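Local coordinates for protein 3-dehydroquinate dehydratase (PDB 4H3D) that catalyses the cis-dehydration of 3-dehydroquinate to 3-dehydroshikimate through an imine intermediate, the third step of the chorismate pathway, at residues M4-Q9 with A200-I205. Sequence-based numbering, arbitrary orientation. Where two conformers were deposited one is given.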
ATOM      1  N   MET B   4       1.289 -22.204  17.168  1.00 61.20           N
ATOM      2  CA  MET B   4       1.943 -21.645  15.973  1.00 59.41           C
ATOM      3  C   MET B   4       0.970 -21.908  14.810  1.00 54.91           C
ATOM      4  O   MET B   4      -0.235 -22.130  15.040  1.00 54.00           O
ATOM      5  CB  MET B   4       3.309 -22.321  15.751  1.00 62.02           C
ATOM      6  CG  MET B   4       4.426 -21.400  15.181  1.00 67.26           C
ATOM      7  SD  MET B   4       4.159 -20.658  13.551  1.00 74.73           S
ATOM      8  CE  MET B   4       5.672 -19.699  13.370  1.00 70.80           C
ATOM      9  N   LYS B   5       1.472 -21.887  13.578  1.00 50.50           N
ATOM     10  CA  LYS B   5       0.625 -22.099  12.413  1.00 46.20           C
ATOM     11  C   LYS B   5       1.225 -23.054  11.421  1.00 44.14           C
ATOM     12  O   LYS B   5       2.440 -23.160  11.308  1.00 46.32           O
ATOM     13  CB  LYS B   5       0.434 -20.790  11.663  1.00 43.85           C
ATOM     14  CG  LYS B   5      -0.111 -19.653  12.460  1.00 45.24           C
ATOM     15  CD  LYS B   5      -0.348 -18.460  11.533  1.00 42.08           C
ATOM     16  CE  LYS B   5      -0.867 -17.265  12.274  1.00 38.28           C
ATOM     17  NZ  LYS B   5      -1.105 -16.174  11.318  1.00 38.23           N
ATOM     18  N   ARG B   6       0.362 -23.744  10.683  0.50 42.08           N
ATOM     19  CA  ARG B   6       0.796 -24.632   9.626  0.50 40.95           C
ATOM     20  C   ARG B   6       1.136 -23.787   8.405  0.50 39.45           C
ATOM     21  O   ARG B   6       0.602 -22.685   8.230  0.50 36.65           O
ATOM     22  CB  ARG B   6      -0.318 -25.630   9.284  0.50 40.10           C
ATOM     23  CG  ARG B   6      -1.662 -24.966   9.115  0.50 38.97           C
ATOM     24  CD  ARG B   6      -2.852 -25.924   9.263  0.50 38.70           C
ATOM     25  NE  ARG B   6      -3.340 -26.465   7.996  0.50 37.14           N
ATOM     26  CZ  ARG B   6      -4.509 -27.085   7.868  0.50 32.94           C
ATOM     27  NH1 ARG B   6      -5.287 -27.244   8.928  0.50 34.49           N
ATOM     28  NH2 ARG B   6      -4.900 -27.544   6.691  0.50 29.96           N
ATOM     29  N   LYS B   7       2.057 -24.280   7.587  1.00 39.12           N
ATOM     30  CA  LYS B   7       2.383 -23.626   6.324  1.00 38.41           C
ATOM     31  C   LYS B   7       1.690 -24.495   5.298  1.00 34.99           C
ATOM     32  O   LYS B   7       1.372 -25.659   5.579  1.00 35.17           O
ATOM     33  CB  LYS B   7       3.899 -23.562   6.064  1.00 40.83           C
ATOM     34  CG  LYS B   7       4.610 -22.307   6.630  1.00 46.61           C
ATOM     35  CD  LYS B   7       4.674 -22.272   8.152  1.00 55.03           C
ATOM     36  CE  LYS B   7       5.211 -20.912   8.680  1.00 58.52           C
ATOM     37  NZ  LYS B   7       6.569 -20.555   8.156  1.00 61.61           N
ATOM     38  N   VAL B   8       1.414 -23.952   4.128  1.00 31.86           N
ATOM     39  CA  VAL B   8       0.781 -24.741   3.087  1.00 29.12           C
ATOM     40  C   VAL B   8       1.754 -24.860   1.922  1.00 30.36           C
ATOM     41  O   VAL B   8       2.035 -23.879   1.257  1.00 29.21           O
ATOM     42  CB  VAL B   8      -0.529 -24.123   2.636  1.00 28.47           C
ATOM     43  CG1 VAL B   8      -1.110 -24.910   1.483  1.00 28.26           C
ATOM     44  CG2 VAL B   8      -1.504 -24.070   3.788  1.00 25.86           C
ATOM     45  N   GLN B   9       2.278 -26.070   1.702  1.00 31.76           N
ATOM     46  CA  GLN B   9       3.227 -26.320   0.620  1.00 34.29           C
ATOM     47  C   GLN B   9       2.479 -26.806  -0.616  1.00 34.32           C
ATOM     48  O   GLN B   9       1.668 -27.730  -0.534  1.00 35.16           O
ATOM     49  CB  GLN B   9       4.248 -27.375   1.047  1.00 37.31           C
ATOM     50  CG  GLN B   9       5.425 -27.594   0.066  1.00 44.12           C
ATOM     51  CD  GLN B   9       6.468 -26.467   0.085  1.00 49.35           C
ATOM     52  OE1 GLN B   9       7.254 -26.321  -0.860  1.00 48.91           O
ATOM     53  NE2 GLN B   9       6.482 -25.676   1.160  1.00 47.68           N
ATOM     54  N   ALA B 200      -6.153 -17.438  13.649  1.00 27.64           N
ATOM     55  CA  ALA B 200      -5.677 -18.302  12.588  1.00 27.47           C
ATOM     56  C   ALA B 200      -4.607 -19.305  13.012  1.00 29.19           C
ATOM     57  O   ALA B 200      -3.661 -18.967  13.738  1.00 27.65           O
ATOM     58  CB  ALA B 200      -5.161 -17.460  11.435  1.00 26.83           C
ATOM     59  N   ASP B 201      -4.761 -20.550  12.571  1.00 28.14           N
ATOM     60  CA  ASP B 201      -3.707 -21.536  12.782  1.00 29.93           C
ATOM     61  C   ASP B 201      -3.196 -22.015  11.427  1.00 28.14           C
ATOM     62  O   ASP B 201      -2.572 -23.052  11.331  1.00 30.15           O
ATOM     63  CB  ASP B 201      -4.134 -22.683  13.705  1.00 30.88           C
ATOM     64  CG  ASP B 201      -5.266 -23.523  13.149  1.00 35.28           C
ATOM     65  OD1 ASP B 201      -5.712 -23.324  11.989  1.00 34.64           O
ATOM     66  OD2 ASP B 201      -5.716 -24.406  13.906  1.00 39.32           O
ATOM     67  N   ARG B 202      -3.482 -21.220  10.389  1.00 26.89           N
ATOM     68  CA  ARG B 202      -3.042 -21.494   9.014  1.00 25.92           C
ATOM     69  C   ARG B 202      -3.049 -20.165   8.235  1.00 24.04           C
ATOM     70  O   ARG B 202      -3.573 -19.156   8.730  1.00 23.89           O
ATOM     71  CB  ARG B 202      -3.976 -22.501   8.356  1.00 24.39           C
ATOM     72  CG  ARG B 202      -5.369 -21.964   8.099  1.00 24.43           C
ATOM     73  CD  ARG B 202      -6.365 -23.109   8.023  1.00 26.81           C
ATOM     74  NE  ARG B 202      -6.579 -23.734   9.334  1.00 27.27           N
ATOM     75  CZ  ARG B 202      -7.249 -24.871   9.535  1.00 27.68           C
ATOM     76  NH1 ARG B 202      -7.396 -25.351  10.763  1.00 25.83           N
ATOM     77  NH2 ARG B 202      -7.764 -25.536   8.514  1.00 27.20           N
ATOM     78  N   PRO B 203      -2.477 -20.158   7.022  1.00 22.60           N
ATOM     79  CA  PRO B 203      -2.460 -18.894   6.292  1.00 23.79           C
ATOM     80  C   PRO B 203      -3.844 -18.552   5.772  1.00 22.06           C
ATOM     81  O   PRO B 203      -4.658 -19.455   5.528  1.00 21.98           O
ATOM     82  CB  PRO B 203      -1.481 -19.153   5.137  1.00 23.28           C
ATOM     83  CG  PRO B 203      -0.836 -20.510   5.449  1.00 26.12           C
ATOM     84  CD  PRO B 203      -1.855 -21.239   6.249  1.00 22.71           C
ATOM     85  N   ILE B 204      -4.101 -17.254   5.639  1.00 20.81           N
ATOM     86  CA  ILE B 204      -5.359 -16.741   5.154  1.00 20.01           C
ATOM     87  C   ILE B 204      -5.110 -15.807   3.990  1.00 19.92           C
ATOM     88  O   ILE B 204      -3.988 -15.290   3.810  1.00 21.39           O
ATOM     89  CB  ILE B 204      -6.158 -16.001   6.252  1.00 20.61           C
ATOM     90  CG1 ILE B 204      -5.427 -14.724   6.694  1.00 22.24           C
ATOM     91  CG2 ILE B 204      -6.399 -16.954   7.473  1.00 20.22           C
ATOM     92  CD1 ILE B 204      -6.161 -13.912   7.729  1.00 18.39           C
ATOM     93  N   ILE B 205      -6.160 -15.620   3.193  1.00 19.39           N
ATOM     94  CA  ILE B 205      -6.151 -14.785   2.008  1.00 19.72           C
ATOM     95  C   ILE B 205      -7.301 -13.797   2.117  1.00 20.06           C
ATOM     96  O   ILE B 205      -8.456 -14.201   2.268  1.00 18.71           O
ATOM     97  CB  ILE B 205      -6.413 -15.637   0.737  1.00 20.03           C
ATOM     98  CG1 ILE B 205      -5.401 -16.775   0.619  1.00 21.84           C
ATOM     99  CG2 ILE B 205      -6.429 -14.752  -0.524  1.00 17.52           C
ATOM    100  CD1 ILE B 205      -5.863 -17.903  -0.383  1.00 18.84           C
TER
HETATM  101  O   HOH W   1      -2.688 -16.576   9.264  1.00 26.26           O
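Ala200 meets the extended side chain of Lys5 where the N-terminal arm of this TIM barrel, on its way into the hairpin 8-10/13-15 that precedes barrel strand 21-26, packs against the loop joining helix 182-199 to the start of strand 205-208, a worked example of an arm packed at the N-terminal ends of barrel strands. The lysine CE lies 3.6 Å from Ala200 O, and its ammonium continues to Phe196 O in the last turn of helix 182-199, with a cation-pi contact to the Phe196 ring. Asp201 supplies the backbone link: Arg6 N donates to Asp201 O at 3.1 Å, nearly straight at 169° but from above the carbonyl plane. The Asp201 carboxylate turns to its neighbour Arg202, whose NE and NH1 both grip Asp201 OD1 side-on. This should hold the Arg202 guanidinium flat; over one face, toward the rim, sits Arg6 NH1, 3.0 Å from Arg202 NH2. Both are donors, so this is no hydrogen bond; the carboxylates of Asp201 and Asp171, the latter salt-bridged to Arg6 NH2, probably offset the like charges, and Arg202 NH2 donates to Ala170 O. A water donates to Arg202 O and accepts from Lys5 NZ. Pro203 closes the contact beside Leu172, its CD 3.8 Å from Val8 CG2.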